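Local atomic coordinates of F5/8 type C domain protein (Clostridium perfringens, PDB entry 7JRM), a protein that probably helps a mucin-degrading O-glycopeptidase recognise its glycan targets, through a calcium-bearing carbohydrate-binding module of family 51. Residues I128-Y133 / D214-A219; V164-Y169 / D179-D184; D147-I152 / T185-L190; A106-Q111 / D153-D158. One frame throughout, in Å; residues are numbered along the deposited sequence.

All four contacts lie in the carbohydrate-binding module, a beta sandwich. Contacts 1 and 3 belong to the same sheet, where strands 215-224 and 145-152 are neighbours. Contact 2 is a hairpin of the facing sheet, and its Phe166 packs against Trp218 of contact 1. Contact 4 joins two loops; backbone bonding links its Asp153 to His215. Contact 1 is fully buried and ends at the calcium. Contacts 2, 3 and 4 are partly buried. Contact 1 uses backbone bonds, histidines and a metal ligand. Contact 2 pairs two backbone bonds with a Met-aromatic contact. Contact 3 adds a salt bridge and a cation-pi pair. Contact 4 relies on water and a histidine ring face.

Contact 1: I128-Y133 / D214-A219; sequences IGTHSY and DHADWA. With CA (calcium ion), chain B.
His131 lies against the backbone of Asp214. Its CG is anti to the backbone N (chi1 -165°), which turns the ring over the backbone of Asp214, just before the other strand. CB touches the carbonyl of Asp214 loosely. His131 CG is closer, 3.4 Å from Asp214 O, and that oxygen sits over the centre of the ring face. ND1 turns away and donates to Ser132 O, 2.7 Å from it, with the acceptor in the ring plane. This bond helps fix the ring rotation. On the far rim His131 CD2 meets His215 CD2 at 3.3 Å. The two rings touch rim to rim, with planes at 61°, and neither covers the other. His131 CE1 lies 3.6 Å from Asp214 N. At the tip, His131 NE2 is 3.3 Å from a water oxygen that also bonds His215 NE2.

Behind these side chains, strands 127-131 and 215-224 run antiparallel in one sheet of the beta sandwich. Ile128 pairs with Trp218 and Thr130 with Ala216, each by two backbone hydrogen bonds. The side chains of these four residues share the face toward the other sheet, where Phe166 meets Trp218 edge to face. Thr130 CG2 packs at the edge of the indole.

Past the strand end, Ser132 OG donates to Asp214 OD2 at 2.8 Å, on the anti lone pair. The same OD2 binds the calcium ion at 2.5 Å. Asp214 OD1 adds a longer bond to calcium of 2.8 Å. A water and backbone oxygens of Ser163, Val206, Asp208 and Gly210 also bind the ion.

Contact 2: V164-Y169 / D179-D184; sequences VKFKVY and DVMRID
A beta hairpin of strands 163-170 and 173-182 forms this contact, near the open ends of its two arms. Val164 and Met181 are an antiparallel hydrogen-bonded pair. Val164 N donates to Met181 O at 3.0 Å, and Met181 N returns a bond of 2.8 Å to Val164 O. The Val164 carbonyl also receives a CA-H contact from Val180, with Val180 CA 3.4 Å from Val164 O.

The main side-chain contact is a Met-aromatic pair. Met181 SD lies 3.8 Å from Phe166 CE1 and nearly as close to CD1. It sits 4.9 Å from the ring centroid and 68° off the ring normal, so it approaches obliquely. The two side chains cross at about a right angle. The methionine chain is straight up to the sulfur and bends there (chi3 90°), which turns the terminal methyl aside.

On the outer side, Lys165 touches the second arm lightly. Lys165 CG is 3.8 Å from Asp179 O. Further out, Lys165 CE passes Val180 CG2 at 4.3 Å. The lysine chain is bent in its outer half, and its end leads away from the second arm.

Strand 173-182 is the edge of its five-stranded sheet, and strand 199-205 flanks the hairpin beyond strand 163-170. Across the sandwich, Phe166 and Met181 both reach Val150 of strand 145-152, and Phe166 meets Trp218 of strand 215-224 edge to face.

Contact 3: D147-I152 / T185-L190; sequences DTWVGI and TPKKRL
Asp147 and Arg189 form a salt bridge between adjacent strands. The arginine chain is extended from CG to NE (chi3 -174°) and reaches the carboxylate side-on, with one nitrogen for each oxygen. Arg189 NH2 donates to Asp147 OD2 at 2.7 Å, with the oxygen in the guanidinium plane. Arg189 NE donates to Asp147 OD1 at 3.1 Å, on its syn lone pair. The two flat groups are 33° apart. Asp147 OD2 has a second salt-bridge partner in Arg224. Arg189 NH2 also donates to Ala15 O, which ties this sheet to strand 14-16 of another.

Contacts with the Trp149 ring come over both faces. Lys187 CE lies over the centre of the six-membered ring, 3.5 Å from its centroid, in a CH-pi contact. The Lys187 NZ lies 4.3 Å from that centroid, a cation-pi pair, and also bonds Asn116 OD1. Arg189 CB covers the opposite face at 3.9 Å from the centroid, nearer the rim.

The backbone frame is antiparallel. Strand 145-152 lies between strand 188-193 and strand 215-224 in one sheet of the beta sandwich. Thr148 with Leu190, and Val150 with Lys188, are hydrogen-bonded pairs with two bonds each. Trp149 and Arg189 make the non-hydrogen-bonded pair between them.

Apolar packing occupies the other face of the sheet. Val150 CG1 meets Leu190 CD1 at 4.1 Å, the chains crossing at about a right angle. Thr148 CG2 lies alongside Leu190 CB at 3.9 Å.

Contact 4: A106-Q111 / D153-D158; sequences AVSGNQ and DRHVAD
Ser108 sits over one face of the His155 ring. It belongs to a type I beta turn, Ala106 to Gly109, in a loop that meets a second loop at the end of strand 145-152. Ser108 CB lies 3.8 Å from the ring centroid in a CH-pi contact. Ser108 OG is 3.5 Å from His155 CG, above the ring and toward the rim. Asn110 crosses the histidine at about a right angle, with its amide plane 55° from the ring plane. Asn110 ND2 is 3.1 Å from His155 ND1. Beside them, Ala106 CB packs on the carboxylate of Asp153.

The next shell holds these groups in place. Within the first loop, Gly109 N bonds Ala106 O and Ala106 N bonds Asn110 O. In the second, His155 N donates to Asp153 OD2 at 3.1 Å, an Asx turn. The Asp153 carboxylate is turned toward Ala106 of the first loop, with CG anti to the backbone N (chi1 -173°). Asp153 OD1 lies close to Asp217 OD2, so one of the two acids may be protonated. It also accepts a weak bond from Arg113 N. Asp153 OD2 also accepts from two waters. One is weakly bonded to Ser108 OG, and the other bridges Asp153 OD2 to Gln111 O, with its oxygen 2.8 Å from Gln111 O.

Contact 1: I128-Y133 / D214-A219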
loop_
_atom_site.group_PDB
_atom_site.type_symbol
_atom_site.label_atom_id
_atom_site.label_comp_id
_atom_site.label_asym_id
_atom_site.label_seq_id
_atom_site.Cartn_x
_atom_site.Cartn_y
_atom_site.Cartn_z
ATOM N N ILE A 128 32.274 -18.685 1.126
ATOM C CA ILE A 128 33.563 -19.029 1.715
ATOM C C ILE A 128 34.179 -20.147 0.887
ATOM O O ILE A 128 33.587 -21.224 0.757
ATOM C CB ILE A 128 33.430 -19.458 3.186
ATOM C CG1 ILE A 128 32.796 -18.340 4.015
ATOM C CG2 ILE A 128 34.784 -19.848 3.753
ATOM C CD1 ILE A 128 33.663 -17.106 4.133
ATOM N N GLY A 129 35.364 -19.895 0.332
ATOM C CA GLY A 129 36.095 -20.894 -0.412
ATOM C C GLY A 129 37.183 -21.501 0.448
ATOM O O GLY A 129 38.067 -20.795 0.938
ATOM N N THR A 130 37.113 -22.817 0.633
ATOM C CA THR A 130 38.042 -23.514 1.513
ATOM C C THR A 130 38.495 -24.800 0.827
ATOM O O THR A 130 38.263 -25.010 -0.367
ATOM C CB THR A 130 37.400 -23.775 2.884
ATOM O OG1 THR A 130 38.401 -24.228 3.805
ATOM C CG2 THR A 130 36.292 -24.817 2.777
ATOM N N HIS A 131 39.147 -25.667 1.602
ATOM C CA HIS A 131 39.771 -26.872 1.071
ATOM C C HIS A 131 39.866 -27.893 2.195
ATOM O O HIS A 131 40.335 -27.565 3.288
ATOM C CB HIS A 131 41.161 -26.549 0.508
ATOM C CG HIS A 131 41.735 -27.622 -0.363
ATOM N ND1 HIS A 131 41.998 -28.894 0.096
ATOM C CD2 HIS A 131 42.119 -27.604 -1.662
ATOM C CE1 HIS A 131 42.510 -29.616 -0.885
ATOM N NE2 HIS A 131 42.592 -28.858 -1.962
ATOM N N SER A 132 39.409 -29.114 1.930
ATOM C CA SER A 132 39.502 -30.174 2.926
ATOM C C SER A 132 40.964 -30.502 3.206
ATOM O O SER A 132 41.821 -30.405 2.324
ATOM C CB SER A 132 38.760 -31.422 2.447
ATOM O OG SER A 132 39.632 -32.294 1.750
ATOM N N TYR A 133 41.264 -30.863 4.454
ATOM C CA TYR A 133 40.309 -30.856 5.561
ATOM C C TYR A 133 40.212 -29.448 6.139
ATOM O O TYR A 133 41.223 -28.760 6.275
ATOM C CB TYR A 133 40.739 -31.857 6.638
ATOM C CG TYR A 133 39.796 -31.970 7.815
ATOM C CD1 TYR A 133 40.013 -31.239 8.977
ATOM C CD2 TYR A 133 38.696 -32.817 7.770
ATOM C CE1 TYR A 133 39.157 -31.342 10.057
ATOM C CE2 TYR A 133 37.834 -32.927 8.846
ATOM C CZ TYR A 133 38.069 -32.187 9.987
ATOM O OH TYR A 133 37.215 -32.293 11.060
ATOM N N ASP A 214 40.443 -31.091 -3.421
ATOM C CA ASP A 214 39.190 -30.943 -2.683
ATOM C C ASP A 214 38.858 -29.464 -2.467
ATOM O O ASP A 214 38.816 -28.957 -1.347
ATOM C CB ASP A 214 39.271 -31.690 -1.358
ATOM C CG ASP A 214 38.972 -33.170 -1.503
ATOM O OD1 ASP A 214 38.680 -33.614 -2.634
ATOM O OD2 ASP A 214 39.022 -33.886 -0.482
ATOM N N HIS A 215 38.616 -28.772 -3.576
ATOM C CA HIS A 215 38.171 -27.384 -3.525
ATOM C C HIS A 215 36.685 -27.358 -3.191
ATOM O O HIS A 215 35.862 -27.850 -3.969
ATOM C CB HIS A 215 38.439 -26.681 -4.853
ATOM C CG HIS A 215 39.893 -26.525 -5.179
ATOM N ND1 HIS A 215 40.357 -25.576 -6.064
ATOM C CD2 HIS A 215 40.982 -27.199 -4.743
ATOM C CE1 HIS A 215 41.671 -25.669 -6.156
ATOM N NE2 HIS A 215 42.077 -26.647 -5.366
ATOM N N ALA A 216 36.340 -26.792 -2.035
ATOM C CA ALA A 216 34.969 -26.789 -1.547
ATOM C C ALA A 216 34.525 -25.367 -1.244
ATOM O O ALA A 216 35.316 -24.548 -0.767
ATOM C CB ALA A 216 34.824 -27.658 -0.294
ATOM N N ASP A 217 33.252 -25.082 -1.514
ATOM C CA ASP A 217 32.678 -23.762 -1.298
ATOM C C ASP A 217 31.493 -23.843 -0.348
ATOM O O ASP A 217 30.639 -24.726 -0.476
ATOM C CB ASP A 217 32.207 -23.127 -2.611
ATOM C CG ASP A 217 33.323 -22.950 -3.610
ATOM O OD1 ASP A 217 34.475 -22.718 -3.189
ATOM O OD2 ASP A 217 33.038 -23.031 -4.821
ATOM N N TRP A 218 31.449 -22.910 0.602
ATOM C CA TRP A 218 30.229 -22.605 1.345
ATOM C C TRP A 218 29.586 -21.412 0.643
ATOM O O TRP A 218 29.764 -20.256 1.025
ATOM C CB TRP A 218 30.533 -22.317 2.814
ATOM C CG TRP A 218 31.230 -23.438 3.525
ATOM C CD1 TRP A 218 32.575 -23.631 3.630
ATOM C CD2 TRP A 218 30.612 -24.516 4.238
ATOM N NE1 TRP A 218 32.836 -24.765 4.362
ATOM C CE2 TRP A 218 31.647 -25.327 4.746
ATOM C CE3 TRP A 218 29.286 -24.876 4.495
ATOM C CZ2 TRP A 218 31.395 -26.477 5.493
ATOM C CZ3 TRP A 218 29.039 -26.017 5.238
ATOM C CH2 TRP A 218 30.089 -26.803 5.730
ATOM N N ALA A 219 28.840 -21.710 -0.416
ATOM C CA ALA A 219 28.315 -20.674 -1.297
ATOM C C ALA A 219 27.088 -20.011 -0.685
ATOM O O ALA A 219 26.161 -20.694 -0.236
ATOM C CB ALA A 219 27.972 -21.263 -2.663
HETATM CA CA CA B . 38.647 -36.152 -1.351
HETATM O O HOH W 1 44.467 -28.715 -4.662
HETATM O O HOH W 2 40.085 -36.201 -3.285
#

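Contact 2: V164-Y169 / D179-D184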
loop_
_atom_site.group_PDB
_atom_site.type_symbol
_atom_site.label_atom_id
_atom_site.label_comp_id
_atom_site.label_asym_id
_atom_site.label_seq_id
_atom_site.Cartn_x
_atom_site.Cartn_y
_atom_site.Cartn_z
ATOM N N VAL A 164 34.348 -34.496 -1.327
ATOM C CA VAL A 164 34.301 -33.977 0.034
ATOM C C VAL A 164 32.968 -34.356 0.669
ATOM O O VAL A 164 32.080 -34.918 0.024
ATOM C CB VAL A 164 34.499 -32.447 0.089
ATOM C CG1 VAL A 164 35.887 -32.061 -0.386
ATOM C CG2 VAL A 164 33.432 -31.746 -0.730
ATOM N N LYS A 165 32.839 -34.041 1.955
ATOM C CA LYS A 165 31.576 -34.137 2.669
ATOM C C LYS A 165 31.456 -32.929 3.582
ATOM O O LYS A 165 32.375 -32.640 4.354
ATOM C CB LYS A 165 31.477 -35.430 3.484
ATOM C CG LYS A 165 30.128 -35.626 4.159
ATOM C CD LYS A 165 30.174 -36.721 5.211
ATOM C CE LYS A 165 30.866 -37.968 4.685
ATOM N NZ LYS A 165 31.751 -38.579 5.714
ATOM N N PHE A 166 30.335 -32.222 3.485
ATOM C CA PHE A 166 30.107 -31.037 4.295
ATOM C C PHE A 166 29.351 -31.409 5.561
ATOM O O PHE A 166 28.389 -32.179 5.521
ATOM C CB PHE A 166 29.324 -29.985 3.510
ATOM C CG PHE A 166 30.047 -29.471 2.300
ATOM C CD1 PHE A 166 29.982 -30.155 1.098
ATOM C CD2 PHE A 166 30.792 -28.305 2.363
ATOM C CE1 PHE A 166 30.644 -29.686 -0.017
ATOM C CE2 PHE A 166 31.455 -27.832 1.249
ATOM C CZ PHE A 166 31.382 -28.524 0.057
ATOM N N LYS A 167 29.801 -30.862 6.687
ATOM C CA LYS A 167 29.170 -31.088 7.978
ATOM C C LYS A 167 29.051 -29.764 8.714
ATOM O O LYS A 167 29.919 -28.895 8.603
ATOM C CB LYS A 167 29.965 -32.090 8.828
ATOM C CG LYS A 167 30.207 -33.429 8.150
ATOM C CD LYS A 167 31.015 -34.362 9.034
ATOM C CE LYS A 167 31.774 -35.385 8.203
ATOM N NZ LYS A 167 32.693 -36.209 9.036
ATOM N N VAL A 168 27.964 -29.616 9.467
ATOM C CA VAL A 168 27.688 -28.403 10.228
ATOM C C VAL A 168 27.483 -28.794 11.684
ATOM O O VAL A 168 26.576 -29.573 12.004
ATOM C CB VAL A 168 26.464 -27.650 9.686
ATOM C CG1 VAL A 168 26.069 -26.530 10.638
ATOM C CG2 VAL A 168 26.755 -27.097 8.300
ATOM N N TYR A 169 28.326 -28.258 12.562
ATOM C CA TYR A 169 28.239 -28.496 13.994
ATOM C C TYR A 169 27.731 -27.241 14.687
ATOM O O TYR A 169 28.159 -26.128 14.366
ATOM C CB TYR A 169 29.599 -28.901 14.569
ATOM C CG TYR A 169 30.099 -30.242 14.079
ATOM C CD1 TYR A 169 29.949 -31.385 14.853
ATOM C CD2 TYR A 169 30.721 -30.365 12.843
ATOM C CE1 TYR A 169 30.404 -32.613 14.410
ATOM C CE2 TYR A 169 31.179 -31.590 12.391
ATOM C CZ TYR A 169 31.019 -32.710 13.178
ATOM O OH TYR A 169 31.474 -33.930 12.733
ATOM N N ASP A 179 25.956 -36.093 1.670
ATOM C CA ASP A 179 26.657 -37.294 1.247
ATOM C C ASP A 179 28.036 -36.910 0.717
ATOM O O ASP A 179 28.450 -35.749 0.764
ATOM C CB ASP A 179 25.849 -38.042 0.188
ATOM C CG ASP A 179 24.396 -38.221 0.577
ATOM O OD1 ASP A 179 24.123 -38.491 1.766
ATOM O OD2 ASP A 179 23.525 -38.092 -0.310
ATOM N N VAL A 180 28.765 -37.897 0.203
ATOM C CA VAL A 180 30.031 -37.608 -0.459
ATOM C C VAL A 180 29.736 -36.901 -1.775
ATOM O O VAL A 180 29.074 -37.456 -2.660
ATOM C CB VAL A 180 30.847 -38.888 -0.678
ATOM C CG1 VAL A 180 31.929 -38.654 -1.722
ATOM C CG2 VAL A 180 31.459 -39.353 0.634
ATOM N N MET A 181 30.213 -35.667 -1.904
ATOM C CA MET A 181 29.951 -34.848 -3.079
ATOM C C MET A 181 31.156 -34.896 -4.008
ATOM O O MET A 181 32.294 -34.702 -3.568
ATOM C CB MET A 181 29.645 -33.405 -2.678
ATOM C CG MET A 181 28.215 -33.196 -2.210
ATOM S SD MET A 181 27.815 -31.466 -1.916
ATOM C CE MET A 181 27.211 -30.992 -3.534
ATOM N N ARG A 182 30.903 -35.158 -5.284
ATOM C CA ARG A 182 31.941 -35.270 -6.292
ATOM C C ARG A 182 31.836 -34.105 -7.274
ATOM O O ARG A 182 31.052 -33.170 -7.081
ATOM C CB ARG A 182 31.841 -36.630 -6.986
ATOM C CG ARG A 182 31.559 -37.771 -6.020
ATOM C CD ARG A 182 31.829 -39.128 -6.644
ATOM N NE ARG A 182 31.971 -40.168 -5.628
ATOM C CZ ARG A 182 33.116 -40.477 -5.028
ATOM N NH1 ARG A 182 34.229 -39.827 -5.341
ATOM N NH2 ARG A 182 33.150 -41.436 -4.113
ATOM N N ILE A 183 32.637 -34.165 -8.341
ATOM C CA ILE A 183 32.699 -33.059 -9.295
ATOM C C ILE A 183 31.340 -32.837 -9.949
ATOM O O ILE A 183 30.867 -31.701 -10.068
ATOM C CB ILE A 183 33.797 -33.317 -10.343
ATOM C CG1 ILE A 183 35.179 -33.171 -9.708
ATOM C CG2 ILE A 183 33.648 -32.371 -11.525
ATOM C CD1 ILE A 183 36.306 -33.644 -10.590
ATOM N N ASP A 184 30.689 -33.917 -10.375
ATOM C CA ASP A 184 29.418 -33.821 -11.079
ATOM C C ASP A 184 28.211 -33.870 -10.147
ATOM O O ASP A 184 27.084 -34.033 -10.624
ATOM C CB ASP A 184 29.314 -34.927 -12.133
ATOM C CG ASP A 184 29.421 -36.318 -11.538
ATOM O OD1 ASP A 184 29.907 -36.448 -10.396
ATOM O OD2 ASP A 184 29.019 -37.285 -12.220
#

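Contact 3: D147-I152 / T185-L190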
loop_
_atom_site.group_PDB
_atom_site.type_symbol
_atom_site.label_atom_id
_atom_site.label_comp_id
_atom_site.label_asym_id
_atom_site.label_seq_id
_atom_site.Cartn_x
_atom_site.Cartn_y
_atom_site.Cartn_z
ATOM N N ASP A 147 22.035 -20.846 6.575
ATOM C CA ASP A 147 21.655 -21.276 5.237
ATOM C C ASP A 147 22.860 -21.169 4.315
ATOM O O ASP A 147 23.592 -20.175 4.357
ATOM C CB ASP A 147 20.495 -20.423 4.703
ATOM C CG ASP A 147 19.870 -20.998 3.449
ATOM O OD1 ASP A 147 20.236 -22.127 3.061
ATOM O OD2 ASP A 147 19.004 -20.321 2.857
ATOM N N THR A 148 23.065 -22.188 3.483
ATOM C CA THR A 148 24.238 -22.214 2.621
ATOM C C THR A 148 24.034 -23.205 1.483
ATOM O O THR A 148 23.269 -24.165 1.604
ATOM C CB THR A 148 25.504 -22.583 3.407
ATOM O OG1 THR A 148 26.653 -22.448 2.561
ATOM C CG2 THR A 148 25.424 -24.018 3.913
ATOM N N TRP A 149 24.721 -22.943 0.375
ATOM C CA TRP A 149 24.931 -23.917 -0.684
ATOM C C TRP A 149 26.326 -24.510 -0.535
ATOM O O TRP A 149 27.265 -23.828 -0.119
ATOM C CB TRP A 149 24.789 -23.279 -2.069
ATOM C CG TRP A 149 23.393 -22.867 -2.438
ATOM C CD1 TRP A 149 22.894 -21.597 -2.465
ATOM C CD2 TRP A 149 22.323 -23.726 -2.854
ATOM N NE1 TRP A 149 21.580 -21.612 -2.863
ATOM C CE2 TRP A 149 21.205 -22.907 -3.109
ATOM C CE3 TRP A 149 22.201 -25.108 -3.031
ATOM C CZ2 TRP A 149 19.981 -23.422 -3.530
ATOM C CZ3 TRP A 149 20.984 -25.618 -3.451
ATOM C CH2 TRP A 149 19.891 -24.778 -3.696
ATOM N N VAL A 150 26.458 -25.793 -0.870
ATOM C CA VAL A 150 27.735 -26.487 -0.759
ATOM C C VAL A 150 27.977 -27.301 -2.021
ATOM O O VAL A 150 27.038 -27.705 -2.715
ATOM C CB VAL A 150 27.800 -27.394 0.490
ATOM C CG1 VAL A 150 27.787 -26.555 1.760
ATOM C CG2 VAL A 150 26.656 -28.396 0.486
ATOM N N GLY A 151 29.248 -27.541 -2.314
ATOM C CA GLY A 151 29.609 -28.323 -3.478
ATOM C C GLY A 151 31.083 -28.183 -3.787
ATOM O O GLY A 151 31.811 -27.416 -3.150
ATOM N N ILE A 152 31.508 -28.951 -4.784
ATOM C CA ILE A 152 32.883 -28.894 -5.266
ATOM C C ILE A 152 33.030 -27.695 -6.192
ATOM O O ILE A 152 32.225 -27.506 -7.113
ATOM C CB ILE A 152 33.262 -30.202 -5.980
ATOM C CG1 ILE A 152 33.254 -31.376 -4.997
ATOM C CG2 ILE A 152 34.622 -30.074 -6.652
ATOM C CD1 ILE A 152 34.514 -31.493 -4.170
ATOM N N THR A 185 28.416 -33.730 -8.842
ATOM C CA THR A 185 27.295 -33.684 -7.909
ATOM C C THR A 185 26.722 -32.273 -7.866
ATOM O O THR A 185 27.445 -31.334 -7.512
ATOM C CB THR A 185 27.734 -34.112 -6.512
ATOM O OG1 THR A 185 28.388 -35.385 -6.579
ATOM C CG2 THR A 185 26.529 -34.212 -5.583
ATOM N N PRO A 186 25.451 -32.076 -8.221
ATOM C CA PRO A 186 24.868 -30.730 -8.153
ATOM C C PRO A 186 24.893 -30.185 -6.733
ATOM O O PRO A 186 24.895 -30.937 -5.756
ATOM C CB PRO A 186 23.432 -30.937 -8.649
ATOM C CG PRO A 186 23.483 -32.195 -9.455
ATOM C CD PRO A 186 24.515 -33.058 -8.794
ATOM N N LYS A 187 24.912 -28.857 -6.632
ATOM C CA LYS A 187 25.045 -28.200 -5.340
ATOM C C LYS A 187 23.894 -28.578 -4.414
ATOM O O LYS A 187 22.752 -28.750 -4.849
ATOM C CB LYS A 187 25.104 -26.682 -5.522
ATOM C CG LYS A 187 23.832 -26.062 -6.082
ATOM C CD LYS A 187 23.969 -24.554 -6.226
ATOM C CE LYS A 187 22.613 -23.888 -6.417
ATOM N NZ LYS A 187 21.813 -24.542 -7.491
ATOM N N LYS A 188 24.207 -28.717 -3.130
ATOM C CA LYS A 188 23.234 -29.082 -2.112
ATOM C C LYS A 188 23.035 -27.926 -1.141
ATOM O O LYS A 188 23.952 -27.138 -0.890
ATOM C CB LYS A 188 23.679 -30.334 -1.348
ATOM C CG LYS A 188 23.564 -31.626 -2.142
ATOM C CD LYS A 188 24.145 -32.800 -1.367
ATOM C CE LYS A 188 24.225 -34.050 -2.229
ATOM N NZ LYS A 188 22.884 -34.478 -2.719
ATOM N N ARG A 189 21.826 -27.831 -0.597
ATOM C CA ARG A 189 21.467 -26.774 0.337
ATOM C C ARG A 189 21.418 -27.324 1.756
ATOM O O ARG A 189 20.948 -28.442 1.984
ATOM C CB ARG A 189 20.115 -26.157 -0.030
ATOM C CG ARG A 189 19.781 -24.888 0.738
ATOM C CD ARG A 189 18.509 -24.243 0.210
ATOM N NE ARG A 189 18.240 -22.956 0.844
ATOM C CZ ARG A 189 17.053 -22.358 0.848
ATOM N NH1 ARG A 189 16.016 -22.930 0.249
ATOM N NH2 ARG A 189 16.901 -21.186 1.451
ATOM N N LEU A 190 21.909 -26.531 2.706
ATOM C CA LEU A 190 21.890 -26.885 4.120
ATOM C C LEU A 190 21.264 -25.739 4.899
ATOM O O LEU A 190 21.781 -24.617 4.877
ATOM C CB LEU A 190 23.299 -27.183 4.641
ATOM C CG LEU A 190 24.048 -28.350 3.992
ATOM C CD1 LEU A 190 25.449 -28.476 4.571
ATOM C CD2 LEU A 190 23.276 -29.651 4.160
HETATM O O HOH W 3 29.893 -30.983 -6.016
#

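Contact 4: A106-Q111 / D153-D158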
loop_
_atom_site.group_PDB
_atom_site.type_symbol
_atom_site.label_atom_id
_atom_site.label_comp_id
_atom_site.label_asym_id
_atom_site.label_seq_id
_atom_site.Cartn_x
_atom_site.Cartn_y
_atom_site.Cartn_z
ATOM N N ALA A 106 36.753 -18.451 -4.381
ATOM C CA ALA A 106 37.165 -19.832 -4.199
ATOM C C ALA A 106 38.602 -19.883 -3.682
ATOM O O ALA A 106 39.320 -18.879 -3.654
ATOM C CB ALA A 106 37.034 -20.610 -5.507
ATOM N N VAL A 107 39.023 -21.079 -3.264
ATOM C CA VAL A 107 40.365 -21.232 -2.708
ATOM C C VAL A 107 41.426 -20.971 -3.770
ATOM O O VAL A 107 42.556 -20.580 -3.452
ATOM C CB VAL A 107 40.521 -22.629 -2.069
ATOM C CG1 VAL A 107 40.542 -23.714 -3.138
ATOM C CG2 VAL A 107 41.777 -22.688 -1.208
ATOM N N SER A 108 41.083 -21.158 -5.044
ATOM C CA SER A 108 42.010 -20.890 -6.135
ATOM C C SER A 108 42.059 -19.417 -6.522
ATOM O O SER A 108 42.817 -19.054 -7.428
ATOM C CB SER A 108 41.638 -21.735 -7.357
ATOM O OG SER A 108 40.608 -21.115 -8.106
ATOM N N GLY A 109 41.282 -18.561 -5.860
ATOM C CA GLY A 109 41.210 -17.160 -6.202
ATOM C C GLY A 109 40.139 -16.807 -7.211
ATOM O O GLY A 109 39.762 -15.634 -7.310
ATOM N N ASN A 110 39.640 -17.785 -7.963
ATOM C CA ASN A 110 38.571 -17.535 -8.913
ATOM C C ASN A 110 37.248 -17.323 -8.178
ATOM O O ASN A 110 37.150 -17.460 -6.955
ATOM C CB ASN A 110 38.445 -18.697 -9.894
ATOM C CG ASN A 110 39.587 -18.747 -10.886
ATOM O OD1 ASN A 110 40.130 -17.715 -11.280
ATOM N ND2 ASN A 110 39.962 -19.954 -11.292
ATOM N N GLN A 111 36.217 -16.985 -8.947
ATOM C CA GLN A 111 34.892 -16.800 -8.373
ATOM C C GLN A 111 34.351 -18.118 -7.835
ATOM O O GLN A 111 34.697 -19.204 -8.313
ATOM C CB GLN A 111 33.928 -16.231 -9.415
ATOM C CG GLN A 111 34.199 -14.789 -9.810
ATOM C CD GLN A 111 33.346 -14.342 -10.982
ATOM O OE1 GLN A 111 33.479 -14.855 -12.094
ATOM N NE2 GLN A 111 32.460 -13.382 -10.739
ATOM N N ASP A 153 34.052 -26.876 -5.947
ATOM C CA ASP A 153 34.288 -25.710 -6.788
ATOM C C ASP A 153 34.601 -26.141 -8.215
ATOM O O ASP A 153 35.255 -27.162 -8.445
ATOM C CB ASP A 153 35.434 -24.869 -6.221
ATOM C CG ASP A 153 35.620 -23.559 -6.964
ATOM O OD1 ASP A 153 34.765 -22.662 -6.824
ATOM O OD2 ASP A 153 36.626 -23.424 -7.690
ATOM N N ARG A 154 34.125 -25.351 -9.180
ATOM C CA ARG A 154 34.236 -25.719 -10.586
ATOM C C ARG A 154 35.653 -25.591 -11.131
ATOM O O ARG A 154 35.902 -26.035 -12.258
ATOM C CB ARG A 154 33.282 -24.866 -11.426
ATOM C CG ARG A 154 31.809 -25.174 -11.198
ATOM C CD ARG A 154 31.559 -26.675 -11.143
ATOM N NE ARG A 154 31.752 -27.314 -12.442
ATOM C CZ ARG A 154 31.503 -28.596 -12.687
ATOM N NH1 ARG A 154 31.706 -29.096 -13.898
ATOM N NH2 ARG A 154 31.050 -29.381 -11.718
ATOM N N HIS A 155 36.582 -25.002 -10.374
ATOM C CA HIS A 155 37.954 -24.869 -10.852
ATOM C C HIS A 155 38.646 -26.219 -11.005
ATOM O O HIS A 155 39.606 -26.324 -11.777
ATOM C CB HIS A 155 38.754 -23.971 -9.904
ATOM C CG HIS A 155 40.210 -23.878 -10.237
ATOM N ND1 HIS A 155 40.705 -22.998 -11.175
ATOM C CD2 HIS A 155 41.279 -24.553 -9.752
ATOM C CE1 HIS A 155 42.017 -23.137 -11.257
ATOM N NE2 HIS A 155 42.390 -24.074 -10.403
ATOM N N VAL A 156 38.177 -27.249 -10.304
ATOM C CA VAL A 156 38.793 -28.570 -10.369
ATOM C C VAL A 156 37.890 -29.524 -11.139
ATOM O O VAL A 156 37.865 -30.730 -10.867
ATOM C CB VAL A 156 39.093 -29.111 -8.959
ATOM C CG1 VAL A 156 40.185 -28.285 -8.297
ATOM C CG2 VAL A 156 37.832 -29.113 -8.110
ATOM N N ALA A 157 37.150 -28.993 -12.116
ATOM C CA ALA A 157 36.242 -29.813 -12.911
ATOM C C ALA A 157 36.962 -30.849 -13.765
ATOM O O ALA A 157 36.306 -31.757 -14.285
ATOM C CB ALA A 157 35.378 -28.923 -13.805
ATOM N N ASP A 158 38.281 -30.739 -13.920
ATOM C CA ASP A 158 39.059 -31.676 -14.720
ATOM C C ASP A 158 39.945 -32.582 -13.872
ATOM O O ASP A 158 40.784 -33.302 -14.423
ATOM C CB ASP A 158 39.914 -30.915 -15.737
ATOM C CG ASP A 158 40.707 -29.781 -15.106
ATOM O OD1 ASP A 158 41.148 -28.879 -15.850
ATOM O OD2 ASP A 158 40.891 -29.786 -13.871
HETATM O O HOH W 4 38.934 -23.244 -6.506
HETATM O O HOH W 5 36.457 -21.261 -9.168
#